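Local coordinates for beta-galactosidase (Trichoderma reesei, PDB 3OG2), which probably hydrolyses terminal non-reducing beta-D-galactose residues from beta-D-galactosides, as a glycoprotein of glycoside hydrolase family 35, at residues V77-L82 / G130-V135; G126-W131 / K138-A143; T785-N790 / D796-P801. All blocks are in the same frame, centred on the assembly; numbering follows the deposited sequence.

In the fold
The three contacts lie close together on one side of the chain's centre, 8 to 11 Å apart between centres. Contact 1 ties the turn after barrel strand 72-76 to the long loop between strand 110-116 and helix 144-163; contact 2 folds that same loop on itself and shares Gly130 and Trp131 with contact 1. Both belong to the TIM-barrel part of the enzyme. Contact 3 comes about 640 residues later, in the loop between strands 775-782 and 803-811, yet it bonds to both: Lys799 and Ala800 to Val135 and Gln133, Asp796 and Asn790 to Leu139 and Arg140. A distant all-beta part is thereby fastened to a barrel loop near the galactose site.

Contact 1. Residues V77-L82 / G130-V135; sequences VDWALL and GWLQRV. With NAG (2-acetamido-2-deoxy-beta-D-glucopyranose), chain E.
Trp79 meets Trp131 and Leu132. The six-membered rings of Trp79 and Trp131 stand nearly perpendicular, planes at 87° and centroids 5.7 Å apart, with Trp79 CZ2 3.7 Å from Trp131 CH2 in an oblique approach. Beside this, Leu132 brings a single methyl: its CD1 lies 3.9 Å from Trp79 CH2. The CB of Trp79 points toward residues 130-135, and with CG anti to the backbone N (chi1 175°) the indole reaches both partners. Both indole nitrogens bond to Glu83, Trp79 NE1 to OE1 and Trp131 NE1 to the carbonyl O, so one residue helps fix both rings. In the TIM barrel of this family 35 enzyme, Trp79 lies in the short, weakly bonded helix at about 79-82, while Leu132 sits in a 3-10 segment of the loop leading to helix 144-163. That helix supplies Tyr153, which stacks on Trp79. Asp78 is the N-cap, its OD1 receiving a weak bond from Ala80 N at 3.2 Å. Farther out, Arg134 NE donates a hydrogen bond of 3.0 Å to O7 of the NAG of an attached glycan, the oxygen lying in the guanidinium plane at its edge; Arg134 NH1 forms a salt bridge with Glu830.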
loop_
_atom_site.group_PDB
_atom_site.type_symbol
_atom_site.label_atom_id
_atom_site.label_comp_id
_atom_site.label_asym_id
_atom_site.label_seq_id
_atom_site.Cartn_x
_atom_site.Cartn_y
_atom_site.Cartn_z
ATOM N N VAL A 77 9.195 -7.148 3.169
ATOM C CA VAL A 77 10.103 -7.654 2.125
ATOM C C VAL A 77 9.511 -8.954 1.621
ATOM O O VAL A 77 9.037 -9.760 2.459
ATOM C CB VAL A 77 11.524 -7.883 2.650
ATOM C CG1 VAL A 77 12.412 -8.336 1.493
ATOM C CG2 VAL A 77 12.068 -6.656 3.355
ATOM N N ASP A 78 9.483 -9.166 0.303
ATOM C CA ASP A 78 8.879 -10.358 -0.288
ATOM C C ASP A 78 9.965 -11.348 -0.660
ATOM O O ASP A 78 10.689 -11.177 -1.667
ATOM C CB ASP A 78 8.061 -9.902 -1.512
ATOM C CG ASP A 78 7.320 -11.021 -2.163
ATOM O OD1 ASP A 78 7.435 -12.208 -1.807
ATOM O OD2 ASP A 78 6.524 -10.707 -3.134
ATOM N N TRP A 79 10.072 -12.415 0.137
ATOM C CA TRP A 79 11.117 -13.434 -0.047
ATOM C C TRP A 79 11.058 -14.004 -1.462
ATOM O O TRP A 79 12.117 -14.243 -2.075
ATOM C CB TRP A 79 10.856 -14.508 1.038
ATOM C CG TRP A 79 11.720 -15.721 1.005
ATOM C CD1 TRP A 79 12.903 -15.978 0.313
ATOM C CD2 TRP A 79 11.446 -16.921 1.753
ATOM N NE1 TRP A 79 13.344 -17.241 0.598
ATOM C CE2 TRP A 79 12.473 -17.847 1.476
ATOM C CE3 TRP A 79 10.427 -17.292 2.624
ATOM C CZ2 TRP A 79 12.508 -19.113 2.039
ATOM C CZ3 TRP A 79 10.446 -18.543 3.191
ATOM C CH2 TRP A 79 11.486 -19.441 2.889
ATOM N N ALA A 80 9.875 -14.254 -1.993
ATOM C CA ALA A 80 9.722 -14.910 -3.301
ATOM C C ALA A 80 10.444 -14.121 -4.406
ATOM O O ALA A 80 10.829 -14.724 -5.408
ATOM C CB ALA A 80 8.243 -15.039 -3.662
ATOM N N LEU A 81 10.618 -12.794 -4.231
ATOM C CA LEU A 81 11.361 -12.017 -5.263
ATOM C C LEU A 81 12.862 -12.063 -5.081
ATOM O O LEU A 81 13.563 -11.771 -6.062
ATOM C CB LEU A 81 10.868 -10.555 -5.210
ATOM C CG LEU A 81 9.396 -10.387 -5.688
ATOM C CD1 LEU A 81 8.956 -8.955 -5.372
ATOM C CD2 LEU A 81 9.286 -10.690 -7.162
ATOM N N LEU A 82 13.312 -12.374 -3.845
ATOM C CA LEU A 82 14.748 -12.280 -3.551
ATOM C C LEU A 82 15.439 -13.607 -3.510
ATOM O O LEU A 82 16.681 -13.637 -3.484
ATOM C CB LEU A 82 14.921 -11.591 -2.182
ATOM C CG LEU A 82 14.219 -10.240 -2.076
ATOM C CD1 LEU A 82 14.679 -9.539 -0.798
ATOM C CD2 LEU A 82 14.503 -9.332 -3.272
ATOM N N GLY A 130 7.757 -20.364 -4.536
ATOM C CA GLY A 130 7.002 -21.554 -4.937
ATOM C C GLY A 130 7.762 -22.862 -4.689
ATOM O O GLY A 130 7.117 -23.919 -4.613
ATOM N N TRP A 131 9.110 -22.794 -4.577
ATOM C CA TRP A 131 9.812 -24.035 -4.245
ATOM C C TRP A 131 9.525 -24.545 -2.842
ATOM O O TRP A 131 9.865 -25.712 -2.579
ATOM C CB TRP A 131 11.290 -23.850 -4.519
ATOM C CG TRP A 131 12.002 -22.634 -4.036
ATOM C CD1 TRP A 131 12.255 -21.519 -4.743
ATOM C CD2 TRP A 131 12.593 -22.460 -2.744
ATOM N NE1 TRP A 131 12.951 -20.614 -4.006
ATOM C CE2 TRP A 131 13.184 -21.161 -2.771
ATOM C CE3 TRP A 131 12.706 -23.240 -1.578
ATOM C CZ2 TRP A 131 13.868 -20.601 -1.686
ATOM C CZ3 TRP A 131 13.394 -22.652 -0.512
ATOM C CH2 TRP A 131 13.962 -21.363 -0.573
ATOM N N LEU A 132 8.843 -23.774 -1.987
ATOM C CA LEU A 132 8.387 -24.374 -0.721
ATOM C C LEU A 132 7.293 -25.389 -0.953
ATOM O O LEU A 132 6.975 -26.167 -0.053
ATOM C CB LEU A 132 7.924 -23.284 0.243
ATOM C CG LEU A 132 9.050 -22.530 0.965
ATOM C CD1 LEU A 132 8.408 -21.659 2.061
ATOM C CD2 LEU A 132 10.217 -23.278 1.544
ATOM N N GLN A 133 6.654 -25.450 -2.160
ATOM C CA GLN A 133 5.761 -26.556 -2.407
ATOM C C GLN A 133 6.492 -27.903 -2.394
ATOM O O GLN A 133 5.820 -28.912 -2.194
ATOM C CB GLN A 133 5.040 -26.398 -3.764
ATOM C CG GLN A 133 4.239 -25.104 -3.862
ATOM C CD GLN A 133 3.074 -25.183 -4.810
ATOM O OE1 GLN A 133 3.046 -26.058 -5.715
ATOM N NE2 GLN A 133 2.076 -24.285 -4.693
ATOM N N ARG A 134 7.813 -27.897 -2.544
ATOM C CA ARG A 134 8.571 -29.121 -2.525
ATOM C C ARG A 134 9.131 -29.434 -1.132
ATOM O O ARG A 134 9.913 -30.368 -0.958
ATOM C CB ARG A 134 9.739 -29.017 -3.508
ATOM C CG ARG A 134 9.211 -28.759 -4.928
ATOM C CD ARG A 134 10.295 -29.046 -5.956
ATOM N NE ARG A 134 11.584 -28.368 -5.771
ATOM C CZ ARG A 134 11.896 -27.183 -6.318
ATOM N NH1 ARG A 134 11.003 -26.530 -7.081
ATOM N NH2 ARG A 134 13.098 -26.630 -6.146
ATOM N N VAL A 135 8.756 -28.664 -0.114
ATOM C CA VAL A 135 9.159 -28.949 1.279
ATOM C C VAL A 135 8.047 -29.712 1.934
ATOM O O VAL A 135 6.923 -29.232 2.017
ATOM C CB VAL A 135 9.434 -27.607 1.982
ATOM C CG1 VAL A 135 9.669 -27.846 3.470
ATOM C CG2 VAL A 135 10.649 -26.935 1.364
HETATM C C1 NAG E . 12.165 -33.776 -1.976
HETATM C C2 NAG E . 13.198 -32.972 -2.786
HETATM C C3 NAG E . 14.626 -33.465 -2.627
HETATM C C4 NAG E . 15.023 -33.670 -1.153
HETATM C C5 NAG E . 13.880 -34.431 -0.460
HETATM C C6 NAG E . 14.223 -34.668 1.015
HETATM C C7 NAG E . 12.818 -31.655 -4.830
HETATM C C8 NAG E . 12.877 -31.808 -6.339
HETATM N N2 NAG E . 12.880 -32.820 -4.177
HETATM O O3 NAG E . 15.570 -32.600 -3.246
HETATM O O4 NAG E . 16.238 -34.429 -1.112
HETATM O O5 NAG E . 12.639 -33.703 -0.619
HETATM O O6 NAG E . 13.486 -35.706 1.620
HETATM O O7 NAG E . 13.073 -30.532 -4.365
#

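Contact 2. Residues G126-W131 / K138-A143; sequences GGFPGW and KLRTDA
Phe128 packs its ring against Leu139 and Arg140, and the meeting of these segments is wholly apolar. Leu139 approaches the ring obliquely, with its CB 3.8 Å from Phe128 CE2 and its CD1 touching CD2 and CE2, the two side chains running past each other in opposite directions. Arg140 comes to the ring edge instead: its CG lies in the ring plane, 3.6 Å from Phe128 CZ. The arginine then bends at chi3 (69°), and its guanidinium plane is turned 64° from the ring.

Polar bonds hold the second segment in shape. Residues Lys138 to Thr141 form a type II beta turn, and Thr141 OG1 donates to Lys138 O at 2.7 Å, tilted 33° from the carbonyl plane. The same hydroxyl oxygen accepts from Ala143 N at 3.1 Å, an ST turn. The guanidinium of Arg140 is held by Glu178, in a salt bridge to NH2, and by Asn790 O, which accepts from NH1. The Arg140 side chain lies about 5 Å (nearest atoms) from those of Asn179 and Glu180, which bind galactose in another crystal structure of this protein. Both segments belong to the loop that joins strand 110-116 to helix 144-163; Leu139 touches Tyr146 of that helix, and Arg140 touches Tyr195 of helix 193-205.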
loop_
_atom_site.group_PDB
_atom_site.type_symbol
_atom_site.label_atom_id
_atom_site.label_comp_id
_atom_site.label_asym_id
_atom_site.label_seq_id
_atom_site.Cartn_x
_atom_site.Cartn_y
_atom_site.Cartn_z
ATOM N N GLY A 126 2.000 -15.592 -0.161
ATOM C CA GLY A 126 2.189 -14.842 1.050
ATOM C C GLY A 126 3.679 -14.534 1.311
ATOM O O GLY A 126 4.036 -14.270 2.476
ATOM N N GLY A 127 4.472 -14.499 0.266
ATOM C CA GLY A 127 5.908 -14.228 0.365
ATOM C C GLY A 127 6.721 -15.492 0.179
ATOM O O GLY A 127 7.925 -15.424 -0.136
ATOM N N PHE A 128 6.132 -16.674 0.375
ATOM C CA PHE A 128 6.899 -17.901 0.255
ATOM C C PHE A 128 7.231 -18.184 -1.218
ATOM O O PHE A 128 6.296 -18.243 -2.032
ATOM C CB PHE A 128 6.063 -19.089 0.785
ATOM C CG PHE A 128 5.948 -19.145 2.302
ATOM C CD1 PHE A 128 6.877 -18.548 3.140
ATOM C CD2 PHE A 128 4.865 -19.863 2.837
ATOM C CE1 PHE A 128 6.763 -18.685 4.542
ATOM C CE2 PHE A 128 4.802 -20.003 4.226
ATOM C CZ PHE A 128 5.750 -19.454 5.068
ATOM N N PRO A 129 8.486 -18.432 -1.555
ATOM C CA PRO A 129 8.808 -18.850 -2.924
ATOM C C PRO A 129 8.103 -20.178 -3.257
ATOM O O PRO A 129 7.885 -21.070 -2.409
ATOM C CB PRO A 129 10.312 -19.090 -2.908
ATOM C CG PRO A 129 10.792 -18.257 -1.735
ATOM C CD PRO A 129 9.683 -18.349 -0.711
ATOM N N GLY A 130 7.757 -20.364 -4.536
ATOM C CA GLY A 130 7.002 -21.554 -4.937
ATOM C C GLY A 130 7.762 -22.862 -4.689
ATOM O O GLY A 130 7.117 -23.919 -4.613
ATOM N N TRP A 131 9.110 -22.794 -4.577
ATOM C CA TRP A 131 9.812 -24.035 -4.245
ATOM C C TRP A 131 9.525 -24.545 -2.842
ATOM O O TRP A 131 9.865 -25.712 -2.579
ATOM C CB TRP A 131 11.290 -23.850 -4.519
ATOM C CG TRP A 131 12.002 -22.634 -4.036
ATOM C CD1 TRP A 131 12.255 -21.519 -4.743
ATOM C CD2 TRP A 131 12.593 -22.460 -2.744
ATOM N NE1 TRP A 131 12.951 -20.614 -4.006
ATOM C CE2 TRP A 131 13.184 -21.161 -2.771
ATOM C CE3 TRP A 131 12.706 -23.240 -1.578
ATOM C CZ2 TRP A 131 13.868 -20.601 -1.686
ATOM C CZ3 TRP A 131 13.394 -22.652 -0.512
ATOM C CH2 TRP A 131 13.962 -21.363 -0.573
ATOM N N LYS A 138 5.247 -29.026 7.484
ATOM C CA LYS A 138 4.273 -27.952 7.546
ATOM C C LYS A 138 4.935 -26.571 7.660
ATOM O O LYS A 138 5.844 -26.326 8.482
ATOM C CB LYS A 138 3.337 -28.141 8.748
ATOM C CG LYS A 138 2.556 -29.444 8.698
ATOM C CD LYS A 138 1.381 -29.347 7.745
ATOM C CE LYS A 138 0.503 -30.589 7.818
ATOM N NZ LYS A 138 0.447 -31.177 9.185
ATOM N N LEU A 139 4.440 -25.659 6.829
ATOM C CA LEU A 139 5.015 -24.323 6.793
ATOM C C LEU A 139 4.662 -23.546 8.041
ATOM O O LEU A 139 3.573 -23.756 8.632
ATOM C CB LEU A 139 4.519 -23.563 5.539
ATOM C CG LEU A 139 4.681 -24.346 4.232
ATOM C CD1 LEU A 139 4.077 -23.591 3.060
ATOM C CD2 LEU A 139 6.118 -24.767 3.943
ATOM N N ARG A 140 5.551 -22.644 8.477
ATOM C CA ARG A 140 5.340 -21.800 9.654
ATOM C C ARG A 140 5.233 -22.675 10.901
ATOM O O ARG A 140 4.532 -22.328 11.848
ATOM C CB ARG A 140 4.103 -20.888 9.562
ATOM C CG ARG A 140 4.183 -19.999 8.292
ATOM C CD ARG A 140 2.929 -19.173 8.117
ATOM N NE ARG A 140 2.880 -18.138 9.192
ATOM C CZ ARG A 140 1.744 -17.488 9.502
ATOM N NH1 ARG A 140 0.604 -17.773 8.854
ATOM N NH2 ARG A 140 1.786 -16.594 10.467
ATOM N N THR A 141 5.982 -23.771 10.908
ATOM C CA THR A 141 6.173 -24.581 12.127
ATOM C C THR A 141 7.651 -24.861 12.301
ATOM O O THR A 141 8.450 -24.498 11.421
ATOM C CB THR A 141 5.433 -25.915 12.054
ATOM O OG1 THR A 141 6.108 -26.810 11.158
ATOM C CG2 THR A 141 3.980 -25.746 11.619
ATOM N N ASP A 142 8.000 -25.552 13.396
ATOM C CA ASP A 142 9.448 -25.880 13.492
ATOM C C ASP A 142 9.808 -27.180 12.782
ATOM O O ASP A 142 10.896 -27.696 13.088
ATOM C CB ASP A 142 9.935 -25.835 14.938
ATOM C CG ASP A 142 9.102 -26.689 15.874
ATOM O OD1 ASP A 142 8.000 -27.104 15.519
ATOM O OD2 ASP A 142 9.662 -26.893 16.988
ATOM N N ALA A 143 9.042 -27.628 11.808
ATOM C CA ALA A 143 9.474 -28.712 10.920
ATOM C C ALA A 143 10.819 -28.266 10.370
ATOM O O ALA A 143 10.913 -27.131 9.827
ATOM C CB ALA A 143 8.508 -28.982 9.774
#

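Contact 3. Residues T785-N790 / D796-P801; sequences TGLDEN and DSMKAP. With GLC (alpha-D-glucopyranose), chain C.
The carbonyl O of Glu789 receives the hydroxyl of Ser797 at 2.6 Å from OG, the donor tilted 17° from the carbonyl plane. Alongside, Asn790 OD1 accepts the backbone N-H of Met798 at 3.0 Å in a nearly straight bond (168°). Asn790, its chi1 of -155° turning CG roughly away from the backbone N, carries this amide oxygen to the 3-10 segment around Met798. Three waters add bridges. One takes the N-H of Asp788 and donates to Met798 O and Ala800 O; a second donates to both Asp788 OD2 and Ser797 O; a third joins Asn790 ND2 to Asp796 OD1. Met798 bends at chi2, and its CE lies 4.1 Å from Leu787 CD1. Within 796-801, Lys799 NZ forms a salt bridge with Asp796 OD2, while Asp788 OD1 pairs with Arg802. Glu789 starts away from 796-801: its OE2 accepts from Glu122 N, its side chain comes within about 3 Å (nearest atoms) of that of Asn120, and its OE1 approaches C6 of the glucose (GLC) at 3.1 Å, without a bond. The Ser797 hydroxyl and Asn790 amide thus tie the two segments directly and water-mediated bonds add to them, whereas the buried Asp788 O has just a C-H...O contact, 3.3 Å from Met798 CA.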
loop_
_atom_site.group_PDB
_atom_site.type_symbol
_atom_site.label_atom_id
_atom_site.label_comp_id
_atom_site.label_asym_id
_atom_site.label_seq_id
_atom_site.Cartn_x
_atom_site.Cartn_y
_atom_site.Cartn_z
ATOM N N THR A 785 -2.949 -17.329 -11.456
ATOM C CA THR A 785 -3.063 -15.936 -10.964
ATOM C C THR A 785 -2.225 -15.764 -9.708
ATOM O O THR A 785 -2.367 -14.767 -8.994
ATOM C CB THR A 785 -4.541 -15.586 -10.727
ATOM O OG1 THR A 785 -5.077 -16.662 -9.933
ATOM C CG2 THR A 785 -5.267 -15.485 -12.069
ATOM N N GLY A 786 -1.324 -16.687 -9.437
ATOM C CA GLY A 786 -0.365 -16.577 -8.308
ATOM C C GLY A 786 -0.498 -17.775 -7.401
ATOM O O GLY A 786 -1.398 -18.621 -7.599
ATOM N N LEU A 787 0.348 -17.894 -6.408
ATOM C CA LEU A 787 0.229 -18.971 -5.423
ATOM C C LEU A 787 -0.549 -18.439 -4.225
ATOM O O LEU A 787 -0.488 -17.221 -3.905
ATOM C CB LEU A 787 1.641 -19.400 -4.980
ATOM C CG LEU A 787 2.511 -19.849 -6.170
ATOM C CD1 LEU A 787 3.870 -20.327 -5.675
ATOM C CD2 LEU A 787 1.801 -20.941 -6.969
ATOM N N ASP A 788 -1.319 -19.311 -3.601
ATOM C CA ASP A 788 -2.157 -18.867 -2.499
ATOM C C ASP A 788 -1.307 -18.490 -1.274
ATOM O O ASP A 788 -0.167 -18.946 -1.108
ATOM C CB ASP A 788 -3.129 -19.983 -2.084
ATOM C CG ASP A 788 -4.184 -20.260 -3.154
ATOM O OD1 ASP A 788 -4.456 -19.432 -4.064
ATOM O OD2 ASP A 788 -4.832 -21.335 -3.103
ATOM N N GLU A 789 -1.909 -17.671 -0.409
ATOM C CA GLU A 789 -1.391 -17.385 0.906
ATOM C C GLU A 789 -1.483 -18.595 1.836
ATOM O O GLU A 789 -2.021 -19.663 1.500
ATOM C CB GLU A 789 -2.176 -16.172 1.510
ATOM C CG GLU A 789 -1.773 -14.872 0.817
ATOM C CD GLU A 789 -2.657 -13.725 1.255
ATOM O OE1 GLU A 789 -3.906 -13.976 1.491
ATOM O OE2 GLU A 789 -2.165 -12.596 1.368
ATOM N N ASN A 790 -0.887 -18.410 3.033
ATOM C CA ASN A 790 -0.779 -19.480 4.026
ATOM C C ASN A 790 -1.046 -18.895 5.399
ATOM O O ASN A 790 -0.263 -19.005 6.348
ATOM C CB ASN A 790 0.633 -20.105 3.957
ATOM C CG ASN A 790 0.631 -21.529 4.479
ATOM O OD1 ASN A 790 0.604 -22.460 3.673
ATOM N ND2 ASN A 790 0.665 -21.749 5.802
ATOM N N ASP A 796 -1.419 -25.988 4.986
ATOM C CA ASP A 796 -0.388 -25.628 3.999
ATOM C C ASP A 796 -1.003 -25.111 2.711
ATOM O O ASP A 796 -0.633 -25.574 1.621
ATOM C CB ASP A 796 0.467 -26.881 3.742
ATOM C CG ASP A 796 1.631 -27.111 4.686
ATOM O OD1 ASP A 796 1.949 -26.240 5.503
ATOM O OD2 ASP A 796 2.243 -28.211 4.624
ATOM N N SER A 797 -1.940 -24.158 2.818
ATOM C CA SER A 797 -2.641 -23.706 1.627
ATOM C C SER A 797 -1.775 -23.091 0.556
ATOM O O SER A 797 -2.155 -23.116 -0.632
ATOM C CB SER A 797 -3.717 -22.675 2.042
ATOM O OG SER A 797 -3.141 -21.647 2.831
ATOM N N MET A 798 -0.599 -22.563 0.910
ATOM C CA MET A 798 0.301 -22.042 -0.160
ATOM C C MET A 798 0.767 -23.161 -1.080
ATOM O O MET A 798 1.186 -22.901 -2.211
ATOM C CB MET A 798 1.449 -21.298 0.536
ATOM C CG MET A 798 2.565 -20.921 -0.441
ATOM S SD MET A 798 3.865 -22.209 -0.421
ATOM C CE MET A 798 4.705 -21.743 -1.950
ATOM N N LYS A 799 0.694 -24.427 -0.603
ATOM C CA LYS A 799 1.142 -25.543 -1.437
ATOM C C LYS A 799 0.108 -25.952 -2.467
ATOM O O LYS A 799 0.371 -26.926 -3.187
ATOM C CB LYS A 799 1.504 -26.754 -0.539
ATOM C CG LYS A 799 2.701 -26.435 0.379
ATOM C CD LYS A 799 3.100 -27.714 1.134
ATOM C CE LYS A 799 4.263 -27.420 2.077
ATOM N NZ LYS A 799 4.442 -28.592 3.016
ATOM N N ALA A 800 -1.044 -25.262 -2.579
ATOM C CA ALA A 800 -1.994 -25.631 -3.637
ATOM C C ALA A 800 -1.303 -25.579 -4.997
ATOM O O ALA A 800 -0.784 -24.516 -5.352
ATOM C CB ALA A 800 -3.183 -24.695 -3.623
ATOM N N PRO A 801 -1.225 -26.662 -5.732
ATOM C CA PRO A 801 -0.436 -26.645 -6.977
ATOM C C PRO A 801 -1.104 -25.874 -8.096
ATOM O O PRO A 801 -2.292 -25.511 -8.062
ATOM C CB PRO A 801 -0.272 -28.121 -7.323
ATOM C CG PRO A 801 -1.300 -28.831 -6.587
ATOM C CD PRO A 801 -1.675 -28.002 -5.350
HETATM C C1 GLC C . -10.575 -13.583 2.684
HETATM C C2 GLC C . -10.368 -13.064 4.088
HETATM C C3 GLC C . -8.956 -12.743 4.518
HETATM C C4 GLC C . -7.935 -13.674 3.889
HETATM C C5 GLC C . -8.193 -13.678 2.367
HETATM C C6 GLC C . -7.008 -14.184 1.639
HETATM O O2 GLC C . -11.171 -11.925 4.315
HETATM O O3 GLC C . -8.903 -12.842 5.931
HETATM O O4 GLC C . -6.609 -13.236 4.120
HETATM O O5 GLC C . -9.458 -14.257 2.123
HETATM O O6 GLC C . -7.068 -14.844 0.430
HETATM O O HOH W 1 -0.692 -22.012 -4.144
HETATM O O HOH W 2 -4.872 -22.967 -1.242
HETATM O O HOH W 3 1.174 -24.333 7.382
#